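Local structure of peptidoglycan glycosyltransferase (Burkholderia ambifaria, 5UY7) at residues Phe299-Ala304 against Gly328-Ala333; Gly319-Ser324 against Glu439-Pro444; Thr346-Gly351 against Thr423-Pro428; Val496-Pro501 against Gly513-Ala518. The protein is a penicillin-binding protein, modelled over a domain of the beta-lactamase and penicillin-binding protein superfamily. All blocks are in the same frame, centred on the assembly; numbering follows the deposited sequence.

Contact 1: Phe299-Ala304 against Gly328-Ala333; sequences FVLDGA and GATKIA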
loop_
_atom_site.group_PDB
_atom_site.type_symbol
_atom_site.label_atom_id
_atom_site.label_comp_id
_atom_site.label_asym_id
_atom_site.label_seq_id
_atom_site.Cartn_x
_atom_site.Cartn_y
_atom_site.Cartn_z
ATOM N N PHE A 299 -6.525 3.691 -23.599
ATOM C CA PHE A 299 -6.218 5.112 -23.625
ATOM C C PHE A 299 -4.856 5.301 -24.279
ATOM O O PHE A 299 -4.013 4.401 -24.255
ATOM C CB PHE A 299 -6.244 5.694 -22.200
ATOM C CG PHE A 299 -6.128 7.193 -22.135
ATOM C CD1 PHE A 299 -7.040 8.011 -22.780
ATOM C CD2 PHE A 299 -5.137 7.781 -21.362
ATOM C CE1 PHE A 299 -6.940 9.391 -22.693
ATOM C CE2 PHE A 299 -5.034 9.159 -21.268
ATOM C CZ PHE A 299 -5.936 9.964 -21.934
ATOM N N VAL A 300 -4.654 6.467 -24.889
ATOM C CA VAL A 300 -3.376 6.814 -25.497
ATOM C C VAL A 300 -2.938 8.163 -24.951
ATOM O O VAL A 300 -3.711 9.126 -24.967
ATOM C CB VAL A 300 -3.452 6.851 -27.037
ATOM C CG1 VAL A 300 -2.111 7.260 -27.607
ATOM C CG2 VAL A 300 -3.860 5.496 -27.574
ATOM N N LEU A 301 -1.705 8.225 -24.456
ATOM C CA LEU A 301 -1.137 9.450 -23.904
ATOM C C LEU A 301 0.219 9.662 -24.552
ATOM O O LEU A 301 1.130 8.848 -24.366
ATOM C CB LEU A 301 -1.005 9.366 -22.384
ATOM C CG LEU A 301 -0.401 10.611 -21.735
ATOM C CD1 LEU A 301 -1.260 11.823 -22.043
ATOM C CD2 LEU A 301 -0.280 10.420 -20.242
ATOM N N ASP A 302 0.346 10.746 -25.317
ATOM C CA ASP A 302 1.579 11.053 -26.040
ATOM C C ASP A 302 2.067 9.846 -26.837
ATOM O O ASP A 302 3.249 9.501 -26.831
ATOM C CB ASP A 302 2.659 11.557 -25.085
ATOM C CG ASP A 302 2.288 12.875 -24.442
ATOM O OD1 ASP A 302 1.470 13.609 -25.038
ATOM O OD2 ASP A 302 2.805 13.178 -23.347
ATOM N N GLY A 303 1.135 9.186 -27.523
ATOM C CA GLY A 303 1.451 8.037 -28.340
ATOM C C GLY A 303 1.601 6.725 -27.602
ATOM O O GLY A 303 1.741 5.683 -28.255
ATOM N N ALA A 304 1.576 6.732 -26.269
ATOM C CA ALA A 304 1.783 5.471 -25.571
ATOM C C ALA A 304 0.462 4.916 -25.055
ATOM O O ALA A 304 -0.414 5.682 -24.637
ATOM C CB ALA A 304 2.748 5.647 -24.400
ATOM N N GLY A 328 -7.904 5.645 -15.126
ATOM C CA GLY A 328 -8.434 6.594 -14.160
ATOM C C GLY A 328 -7.342 7.238 -13.329
ATOM O O GLY A 328 -7.379 8.443 -13.059
ATOM N N ALA A 329 -6.360 6.439 -12.898
ATOM C CA ALA A 329 -5.232 7.004 -12.162
ATOM C C ALA A 329 -4.486 8.022 -13.012
ATOM O O ALA A 329 -4.103 9.094 -12.523
ATOM C CB ALA A 329 -4.289 5.880 -11.713
ATOM N N THR A 330 -4.280 7.704 -14.295
ATOM C CA THR A 330 -3.578 8.609 -15.197
ATOM C C THR A 330 -4.327 9.924 -15.349
ATOM O O THR A 330 -3.729 11.000 -15.263
ATOM C CB THR A 330 -3.398 7.945 -16.562
ATOM O OG1 THR A 330 -2.533 6.811 -16.427
ATOM C CG2 THR A 330 -2.801 8.937 -17.578
ATOM N N LYS A 331 -5.638 9.856 -15.587
ATOM C CA LYS A 331 -6.374 11.092 -15.837
ATOM C C LYS A 331 -6.415 11.962 -14.589
ATOM O O LYS A 331 -6.336 13.196 -14.682
ATOM C CB LYS A 331 -7.782 10.780 -16.349
ATOM C CG LYS A 331 -7.763 10.174 -17.760
ATOM C CD LYS A 331 -9.145 10.129 -18.363
ATOM C CE LYS A 331 -9.099 9.577 -19.772
ATOM N NZ LYS A 331 -10.395 9.814 -20.449
ATOM N N ILE A 332 -6.515 11.338 -13.415
ATOM C CA ILE A 332 -6.433 12.086 -12.166
ATOM C C ILE A 332 -5.040 12.685 -12.000
ATOM O O ILE A 332 -4.890 13.854 -11.625
ATOM C CB ILE A 332 -6.823 11.168 -10.995
ATOM C CG1 ILE A 332 -8.315 10.837 -11.078
ATOM C CG2 ILE A 332 -6.481 11.808 -9.672
ATOM C CD1 ILE A 332 -8.742 9.731 -10.075
ATOM N N ALA A 333 -3.999 11.910 -12.317
ATOM C CA ALA A 333 -2.639 12.432 -12.220
ATOM C C ALA A 333 -2.428 13.637 -13.125
ATOM O O ALA A 333 -1.652 14.538 -12.782
ATOM C CB ALA A 333 -1.628 11.340 -12.577
#
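Phe-299 and Leu-301, on the first strand of a beta hairpin, turn their side chains to Thr-330 and Lys-331 of helix 326-333. The hairpin reverses through a type I' turn from Leu-301 to Ala-304, closed by Leu-301 N to Ala-304 O and Ala-304 N to Leu-301 O, both 2.9 Å. Strand 299-301 and helix 328-333 run 10.6 Å apart at 37°, far enough for side chains alone to bridge them.

The apolar part is small. Leu-301 CD2 meets Thr-330 CG2 at 4.0 Å, and Thr-330 CG2 also approaches Phe-299 CE2 obliquely, at 4.3 Å, so the Thr-330 methyl serves both strand residues. With chi1 -65°, OG1 of Thr-330 lies beside the backbone N, where it bonds Asn-326 O in the preceding turn, and CG2 is left to face the strand. Ala-378 of helix 374-381 also packs on Leu-301 and Thr-330.

The aromatic part is a CH-pi contact. The lysine chain, extended beyond CG, brings its last methylene over one face of Phe-299, while NZ hydrogen-bonds Glu-293 O. Lys-331 CE sits 3.9 Å from the ring centroid, 23° off the normal, shifted toward the rim, where it comes within 3.6 Å of Phe-299 CE1.

Contact 2: Gly319-Ser324 against Glu439-Pro444; sequences GVIQKS and ETVVAP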
loop_
_atom_site.group_PDB
_atom_site.type_symbol
_atom_site.label_atom_id
_atom_site.label_comp_id
_atom_site.label_asym_id
_atom_site.label_seq_id
_atom_site.Cartn_x
_atom_site.Cartn_y
_atom_site.Cartn_z
ATOM N N GLY A 319 -14.530 4.985 -7.606
ATOM C CA GLY A 319 -14.553 3.835 -8.499
ATOM C C GLY A 319 -13.214 3.560 -9.153
ATOM O O GLY A 319 -12.894 2.408 -9.462
ATOM N N VAL A 320 -12.411 4.604 -9.370
ATOM C CA VAL A 320 -11.074 4.407 -9.927
ATOM C C VAL A 320 -10.224 3.560 -8.989
ATOM O O VAL A 320 -9.468 2.690 -9.434
ATOM C CB VAL A 320 -10.414 5.766 -10.243
ATOM C CG1 VAL A 320 -8.920 5.603 -10.497
ATOM C CG2 VAL A 320 -11.092 6.401 -11.446
ATOM N N ILE A 321 -10.361 3.773 -7.675
ATOM C CA ILE A 321 -9.671 2.927 -6.706
ATOM C C ILE A 321 -10.302 1.541 -6.661
ATOM O O ILE A 321 -9.601 0.525 -6.701
ATOM C CB ILE A 321 -9.671 3.596 -5.317
ATOM C CG1 ILE A 321 -8.812 4.861 -5.346
ATOM C CG2 ILE A 321 -9.164 2.623 -4.257
ATOM C CD1 ILE A 321 -7.352 4.598 -5.740
ATOM N N GLN A 322 -11.638 1.482 -6.593
ATOM C CA GLN A 322 -12.347 0.203 -6.539
ATOM C C GLN A 322 -11.947 -0.732 -7.679
ATOM O O GLN A 322 -11.730 -1.933 -7.464
ATOM C CB GLN A 322 -13.857 0.467 -6.576
ATOM C CG GLN A 322 -14.729 -0.771 -6.514
ATOM C CD GLN A 322 -16.136 -0.459 -6.961
ATOM O OE1 GLN A 322 -16.331 0.301 -7.912
ATOM N NE2 GLN A 322 -17.125 -1.012 -6.267
ATOM N N LYS A 323 -11.863 -0.206 -8.900
ATOM C CA LYS A 323 -11.599 -1.013 -10.089
ATOM C C LYS A 323 -10.120 -1.086 -10.447
ATOM O O LYS A 323 -9.760 -1.790 -11.404
ATOM C CB LYS A 323 -12.393 -0.448 -11.275
ATOM C CG LYS A 323 -13.911 -0.428 -11.052
ATOM C CD LYS A 323 -14.474 -1.832 -10.854
ATOM C CE LYS A 323 -15.995 -1.795 -10.767
ATOM N NZ LYS A 323 -16.564 -3.150 -10.554
ATOM N N SER A 324 -9.264 -0.381 -9.706
ATOM C CA SER A 324 -7.820 -0.381 -9.938
ATOM C C SER A 324 -7.495 0.060 -11.364
ATOM O O SER A 324 -6.652 -0.526 -12.040
ATOM C CB SER A 324 -7.212 -1.756 -9.644
ATOM O OG SER A 324 -5.810 -1.645 -9.444
ATOM N N GLU A 439 -11.786 0.288 1.428
ATOM C CA GLU A 439 -12.711 -0.788 1.782
ATOM C C GLU A 439 -13.385 -1.375 0.551
ATOM O O GLU A 439 -13.696 -2.575 0.526
ATOM C CB GLU A 439 -13.793 -0.291 2.741
ATOM C CG GLU A 439 -13.317 0.077 4.110
ATOM C CD GLU A 439 -14.482 0.313 5.074
ATOM O OE1 GLU A 439 -15.269 -0.627 5.308
ATOM O OE2 GLU A 439 -14.616 1.455 5.548
ATOM N N THR A 440 -13.662 -0.546 -0.470
ATOM C CA THR A 440 -14.366 -1.069 -1.639
ATOM C C THR A 440 -13.505 -2.041 -2.431
ATOM O O THR A 440 -14.046 -2.837 -3.209
ATOM C CB THR A 440 -14.854 0.060 -2.565
ATOM O OG1 THR A 440 -13.749 0.662 -3.264
ATOM C CG2 THR A 440 -15.627 1.127 -1.770
ATOM N N VAL A 441 -12.186 -2.012 -2.225
ATOM C CA VAL A 441 -11.273 -2.880 -2.966
ATOM C C VAL A 441 -11.537 -4.347 -2.649
ATOM O O VAL A 441 -11.407 -5.215 -3.519
ATOM C CB VAL A 441 -9.815 -2.496 -2.643
ATOM C CG1 VAL A 441 -8.852 -3.513 -3.241
ATOM C CG2 VAL A 441 -9.501 -1.084 -3.135
ATOM N N VAL A 442 -11.896 -4.651 -1.399
ATOM C CA VAL A 442 -12.056 -6.036 -0.967
ATOM C C VAL A 442 -13.518 -6.467 -0.907
ATOM O O VAL A 442 -13.793 -7.655 -0.670
ATOM C CB VAL A 442 -11.378 -6.279 0.400
ATOM C CG1 VAL A 442 -9.922 -5.853 0.343
ATOM C CG2 VAL A 442 -12.137 -5.554 1.510
ATOM N N ALA A 443 -14.466 -5.535 -1.102
ATOM C CA ALA A 443 -15.892 -5.809 -1.150
ATOM C C ALA A 443 -16.298 -6.247 -2.550
ATOM O O ALA A 443 -15.551 -6.048 -3.513
ATOM C CB ALA A 443 -16.669 -4.557 -0.744
ATOM N N PRO A 444 -17.479 -6.855 -2.708
ATOM C CA PRO A 444 -17.962 -7.154 -4.060
ATOM C C PRO A 444 -17.923 -5.906 -4.928
ATOM O O PRO A 444 -18.275 -4.811 -4.484
ATOM C CB PRO A 444 -19.396 -7.638 -3.823
ATOM C CG PRO A 444 -19.365 -8.204 -2.437
ATOM C CD PRO A 444 -18.403 -7.347 -1.668
HETATM O O HOH W 1 -16.669 -2.635 -3.965
#
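Gln-322 of helix 317-323 lays its CB and CG across Thr-440 near the end of helix 428-442, the side chains crossing at about a right angle. Thr-440 OG1 comes to 3.3 Å from Gln-322 CB, a van der Waals touch; the hydroxyl hydrogen-bonds to Met-437 O in its own helix. Beside it, Ile-321 CG2 meets Val-441 CG2 at 3.9 Å on the buried side.

The polar link runs through one water. Gln-322 keeps CG anti to the backbone N (chi1 -180°) and stays extended, which brings NE2 to the water at 2.9 Å. The water accepts that bond and donates to Thr-440 O (2.7 Å) and Pro-444 O (2.8 Å), joining the amide to a carbonyl of the weakly bonded last turn and one just beyond.

Further out, helix 317-323 closes in a Schellman motif at Ser-324. Ser-324 OG bonds Lys-461 NZ and Ser-324 O bonds Lys-273 NZ; Ser-324 is probably the serine of an (S/Y)xN motif, and Lys-273 the lysine of SxxK. Ile-321 also packs on Lys-273 and Val-277 of helix 273-282, so helix 317-323 lies between it and the end of helix 428-442, whose Val-441 backbone bonds Ser-448 in the following loop.

Contact 3: Thr346-Gly351 against Thr423-Pro428; sequences TSIGLG and TQVFTP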
loop_
_atom_site.group_PDB
_atom_site.type_symbol
_atom_site.label_atom_id
_atom_site.label_comp_id
_atom_site.label_asym_id
_atom_site.label_seq_id
_atom_site.Cartn_x
_atom_site.Cartn_y
_atom_site.Cartn_z
ATOM N N THR A 346 7.921 12.321 -1.860
ATOM C CA THR A 346 8.974 12.560 -0.885
ATOM C C THR A 346 8.406 12.644 0.523
ATOM O O THR A 346 9.046 12.196 1.486
ATOM C CB THR A 346 9.726 13.831 -1.260
ATOM O OG1 THR A 346 10.401 13.607 -2.503
ATOM C CG2 THR A 346 10.756 14.194 -0.200
ATOM N N SER A 347 7.199 13.199 0.666
ATOM C CA SER A 347 6.617 13.317 1.997
ATOM C C SER A 347 6.282 11.951 2.589
ATOM O O SER A 347 6.368 11.786 3.811
ATOM C CB SER A 347 5.383 14.226 1.974
ATOM O OG SER A 347 4.267 13.577 1.398
ATOM N N ILE A 348 5.953 10.956 1.756
ATOM C CA ILE A 348 5.677 9.615 2.272
ATOM C C ILE A 348 6.963 8.791 2.301
ATOM O O ILE A 348 6.928 7.567 2.481
ATOM C CB ILE A 348 4.571 8.892 1.475
ATOM C CG1 ILE A 348 4.906 8.810 -0.016
ATOM C CG2 ILE A 348 3.223 9.578 1.689
ATOM C CD1 ILE A 348 4.015 7.845 -0.812
ATOM N N GLY A 349 8.106 9.453 2.140
ATOM C CA GLY A 349 9.388 8.823 2.390
ATOM C C GLY A 349 9.992 8.050 1.237
ATOM O O GLY A 349 10.982 7.334 1.449
ATOM N N LEU A 350 9.447 8.162 0.030
ATOM C CA LEU A 350 10.019 7.427 -1.090
ATOM C C LEU A 350 11.308 8.094 -1.555
ATOM O O LEU A 350 11.493 9.305 -1.408
ATOM C CB LEU A 350 9.023 7.339 -2.246
ATOM C CG LEU A 350 7.663 6.747 -1.878
ATOM C CD1 LEU A 350 6.881 6.441 -3.137
ATOM C CD2 LEU A 350 7.853 5.486 -1.043
ATOM N N GLY A 351 12.210 7.285 -2.114
ATOM C CA GLY A 351 13.503 7.775 -2.562
ATOM C C GLY A 351 14.485 8.064 -1.450
ATOM O O GLY A 351 15.573 8.593 -1.723
ATOM N N THR A 423 4.714 13.228 10.201
ATOM C CA THR A 423 4.763 14.133 9.059
ATOM C C THR A 423 3.363 14.221 8.474
ATOM O O THR A 423 2.795 13.203 8.072
ATOM C CB THR A 423 5.758 13.632 8.005
ATOM O OG1 THR A 423 7.074 13.646 8.558
ATOM C CG2 THR A 423 5.715 14.511 6.763
ATOM N N GLN A 424 2.809 15.426 8.420
ATOM C CA GLN A 424 1.477 15.573 7.847
ATOM C C GLN A 424 1.579 15.484 6.332
ATOM O O GLN A 424 2.142 16.375 5.686
ATOM C CB GLN A 424 0.842 16.892 8.265
ATOM C CG GLN A 424 -0.673 16.870 8.102
ATOM C CD GLN A 424 -1.339 16.022 9.173
ATOM O OE1 GLN A 424 -0.893 16.003 10.326
ATOM N NE2 GLN A 424 -2.416 15.324 8.804
ATOM N N VAL A 425 1.039 14.410 5.771
ATOM C CA VAL A 425 1.091 14.141 4.337
ATOM C C VAL A 425 -0.183 14.593 3.642
ATOM O O VAL A 425 -0.134 15.231 2.588
ATOM C CB VAL A 425 1.349 12.641 4.095
ATOM C CG1 VAL A 425 1.256 12.332 2.609
ATOM C CG2 VAL A 425 2.719 12.276 4.634
ATOM N N PHE A 426 -1.335 14.275 4.230
ATOM C CA PHE A 426 -2.646 14.671 3.732
ATOM C C PHE A 426 -3.462 15.206 4.903
ATOM O O PHE A 426 -3.102 15.014 6.067
ATOM C CB PHE A 426 -3.381 13.479 3.081
ATOM C CG PHE A 426 -2.576 12.765 2.028
ATOM C CD1 PHE A 426 -2.178 13.426 0.879
ATOM C CD2 PHE A 426 -2.240 11.430 2.173
ATOM C CE1 PHE A 426 -1.431 12.771 -0.097
ATOM C CE2 PHE A 426 -1.493 10.763 1.200
ATOM C CZ PHE A 426 -1.087 11.436 0.066
ATOM N N THR A 427 -4.571 15.888 4.610
ATOM C CA THR A 427 -5.473 16.276 5.682
ATOM C C THR A 427 -6.241 15.057 6.183
ATOM O O THR A 427 -6.338 14.041 5.489
ATOM C CB THR A 427 -6.472 17.332 5.215
ATOM O OG1 THR A 427 -7.275 16.780 4.162
ATOM C CG2 THR A 427 -5.760 18.583 4.725
ATOM N N PRO A 428 -6.780 15.126 7.402
ATOM C CA PRO A 428 -7.610 14.010 7.888
ATOM C C PRO A 428 -8.794 13.721 6.986
ATOM O O PRO A 428 -9.178 12.558 6.824
ATOM C CB PRO A 428 -8.060 14.494 9.275
ATOM C CG PRO A 428 -6.990 15.454 9.707
ATOM C CD PRO A 428 -6.494 16.122 8.458
HETATM O O HOH W 2 1.899 15.135 0.605
#
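Val-425 CG1, which touches Ile-348 CG2 across the contact at 3.5 Å, also sits over the centre of one face of the Phe-426 ring, 3.4 Å above its plane. The ring packs further against Phe-275, Ser-278 and Asp-282 of helix 273-282. The other flat group, the Gln-424 amide, points its NE2 at Phe-426 O (2.8 Å), with the acceptor close to the amide plane and the N-H...O angle near straight at 164°. This bond closes a small loop within 423-428 as the chain leaves its short strand.

The side chains of Ile-348 and Val-425 cross at about a right angle. The same valine methyl, CG1, is 3.5 Å from Ser-347 OG, and Val-425 CG2 rests near Ser-347 O. With chi1 of 75°, between the backbone N and the carbonyl carbon, the serine hydroxyl can bond Met-344 O in the preceding turn. A water donates to Ser-347 OG (2.9 Å) and to Val-425 O (2.8 Å), linking the serine hydroxyl to the backbone of the facing segment.

Helix 338-347 stops here in a Schellman motif with Gly-349 at C', so its C-terminal end abuts the chain entering helix 428-442, with Thr-427 at the N-cap. Direct touches are thus van der Waals, with Val-425 wedged between helix end and phenyl ring, whereas the polar coupling across 346-351 and 423-428 passes through water.

Contact 4: Val496-Pro501 against Gly513-Ala518; sequences VSVDEP and GPVFSA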
loop_
_atom_site.group_PDB
_atom_site.type_symbol
_atom_site.label_atom_id
_atom_site.label_comp_id
_atom_site.label_asym_id
_atom_site.label_seq_id
_atom_site.Cartn_x
_atom_site.Cartn_y
_atom_site.Cartn_z
ATOM N N VAL A 496 2.501 -7.257 2.954
ATOM C CA VAL A 496 2.982 -8.591 2.613
ATOM C C VAL A 496 3.523 -8.590 1.190
ATOM O O VAL A 496 3.087 -7.819 0.326
ATOM C CB VAL A 496 1.882 -9.668 2.765
ATOM C CG1 VAL A 496 1.382 -9.736 4.205
ATOM C CG2 VAL A 496 0.725 -9.404 1.803
ATOM N N SER A 497 4.485 -9.469 0.948
ATOM C CA SER A 497 4.988 -9.655 -0.408
ATOM C C SER A 497 5.420 -11.100 -0.582
ATOM O O SER A 497 6.083 -11.667 0.295
ATOM C CB SER A 497 6.151 -8.708 -0.696
ATOM O OG SER A 497 6.401 -8.655 -2.083
ATOM N N VAL A 498 5.026 -11.697 -1.704
ATOM C CA VAL A 498 5.397 -13.065 -2.048
ATOM C C VAL A 498 6.161 -12.985 -3.359
ATOM O O VAL A 498 5.604 -12.568 -4.385
ATOM C CB VAL A 498 4.174 -13.988 -2.168
ATOM C CG1 VAL A 498 4.592 -15.382 -2.593
ATOM C CG2 VAL A 498 3.425 -14.051 -0.836
ATOM N N ASP A 499 7.435 -13.372 -3.330
ATOM C CA ASP A 499 8.331 -13.181 -4.461
ATOM C C ASP A 499 8.377 -14.456 -5.285
ATOM O O ASP A 499 8.711 -15.526 -4.763
ATOM C CB ASP A 499 9.732 -12.795 -3.989
ATOM C CG ASP A 499 10.608 -12.279 -5.116
ATOM O OD1 ASP A 499 10.063 -11.869 -6.161
ATOM O OD2 ASP A 499 11.849 -12.296 -4.961
ATOM N N GLU A 500 8.041 -14.334 -6.566
ATOM C CA GLU A 500 8.095 -15.430 -7.525
ATOM C C GLU A 500 7.304 -16.671 -7.094
ATOM O O GLU A 500 7.868 -17.770 -6.990
ATOM C CB GLU A 500 9.540 -15.789 -7.840
ATOM C CG GLU A 500 10.331 -14.600 -8.370
ATOM C CD GLU A 500 11.688 -14.985 -8.915
ATOM O OE1 GLU A 500 11.925 -16.189 -9.143
ATOM O OE2 GLU A 500 12.520 -14.076 -9.114
ATOM N N PRO A 501 5.996 -16.541 -6.881
ATOM C CA PRO A 501 5.170 -17.731 -6.681
ATOM C C PRO A 501 5.086 -18.542 -7.959
ATOM O O PRO A 501 5.159 -18.005 -9.068
ATOM C CB PRO A 501 3.804 -17.152 -6.307
ATOM C CG PRO A 501 3.763 -15.856 -7.038
ATOM C CD PRO A 501 5.170 -15.325 -7.009
ATOM N N GLY A 513 -3.203 -11.343 -1.317
ATOM C CA GLY A 513 -4.385 -10.975 -0.568
ATOM C C GLY A 513 -4.693 -11.887 0.605
ATOM O O GLY A 513 -4.930 -11.428 1.727
ATOM N N PRO A 514 -4.709 -13.200 0.374
ATOM C CA PRO A 514 -5.004 -14.115 1.487
ATOM C C PRO A 514 -3.978 -14.065 2.600
ATOM O O PRO A 514 -4.326 -14.352 3.751
ATOM C CB PRO A 514 -5.034 -15.489 0.810
ATOM C CG PRO A 514 -5.442 -15.174 -0.600
ATOM C CD PRO A 514 -4.724 -13.909 -0.920
ATOM N N VAL A 515 -2.722 -13.726 2.293
ATOM C CA VAL A 515 -1.721 -13.578 3.345
ATOM C C VAL A 515 -2.020 -12.343 4.183
ATOM O O VAL A 515 -1.963 -12.374 5.417
ATOM C CB VAL A 515 -0.306 -13.510 2.747
ATOM C CG1 VAL A 515 0.726 -13.569 3.881
ATOM C CG2 VAL A 515 -0.092 -14.622 1.748
ATOM N N PHE A 516 -2.302 -11.216 3.519
ATOM C CA PHE A 516 -2.758 -10.035 4.244
ATOM C C PHE A 516 -3.958 -10.374 5.121
ATOM O O PHE A 516 -4.005 -10.020 6.310
ATOM C CB PHE A 516 -3.123 -8.908 3.266
ATOM C CG PHE A 516 -3.965 -7.825 3.900
ATOM C CD1 PHE A 516 -3.362 -6.760 4.563
ATOM C CD2 PHE A 516 -5.360 -7.891 3.867
ATOM C CE1 PHE A 516 -4.119 -5.777 5.165
ATOM C CE2 PHE A 516 -6.132 -6.903 4.484
ATOM C CZ PHE A 516 -5.509 -5.846 5.122
ATOM N N SER A 517 -4.945 -11.055 4.539
ATOM C CA SER A 517 -6.180 -11.336 5.261
ATOM C C SER A 517 -5.912 -12.173 6.502
ATOM O O SER A 517 -6.432 -11.888 7.586
ATOM C CB SER A 517 -7.168 -12.057 4.350
ATOM O OG SER A 517 -8.278 -12.522 5.102
ATOM N N ALA A 518 -5.108 -13.225 6.352
ATOM C CA ALA A 518 -4.815 -14.104 7.476
ATOM C C ALA A 518 -4.076 -13.354 8.577
ATOM O O ALA A 518 -4.426 -13.454 9.757
ATOM C CB ALA A 518 -4.002 -15.308 6.994
#
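Val-496 and Phe-516 mark the closest backbone approach, their CA atoms 6.1 Å apart. Strand 496-499 and helix 513-518 pass 8.2 Å apart at their axes and run in roughly opposing directions, 144° between them. The helix is kinked at Pro-514, whose nitrogen makes no bond to the turn before; Ser-517 N to Gly-513 O (2.8 Å) restores the regular pattern.

Alternate strand residues, Val-496 and Val-498, face the helix. Val-496 does most of the touching and forks over it: CG1 meets Val-515 CG1 at 3.9 Å, while CG2 lies 4.1 Å from Phe-516 CB and reaches its backbone N as well. With chi1 -61°, CG2 between the backbone N and the carbonyl carbon and CG1 beside the N, both methyls are turned onto the helix. Val-498 CG2 adds a looser touch on Val-515 CG2 (4.4 Å), so Val-515 spans both strand valines.

Phe-516 presents its CB and carries its ring on to Phe-481 of the adjacent strand 477-485, the planes at about 45°. Val-515 also touches Ala-214 of helix 201-217. Helices 201-217 and 509-526, the first and last of the modelled domain, laid over one face of the five-stranded antiparallel sheet, are the architecture of the beta-lactamase and penicillin-binding protein fold.

In the fold
Contact 4 is the wholly buried one, an aliphatic seam between the five-stranded sheet and helix 509-526. The other three are partly buried and join helices and short strands beside the large sheet, which contact 2 reaches through Ser-324 and Lys-461. Contacts 1 and 2 are directly joined: Val-320 CG1 packs on Gly-328 and Ala-329, at the junction of successive helices. Contact 3 is nested inside the chain loop that contact 2 closes, and helix 428-442 starts in one and ends in the other. Both use a bridging water beside a methyl touch, whereas contact 1, farthest from the chain's centre, relies on a lysine over a ring and contact 4 has no polar link.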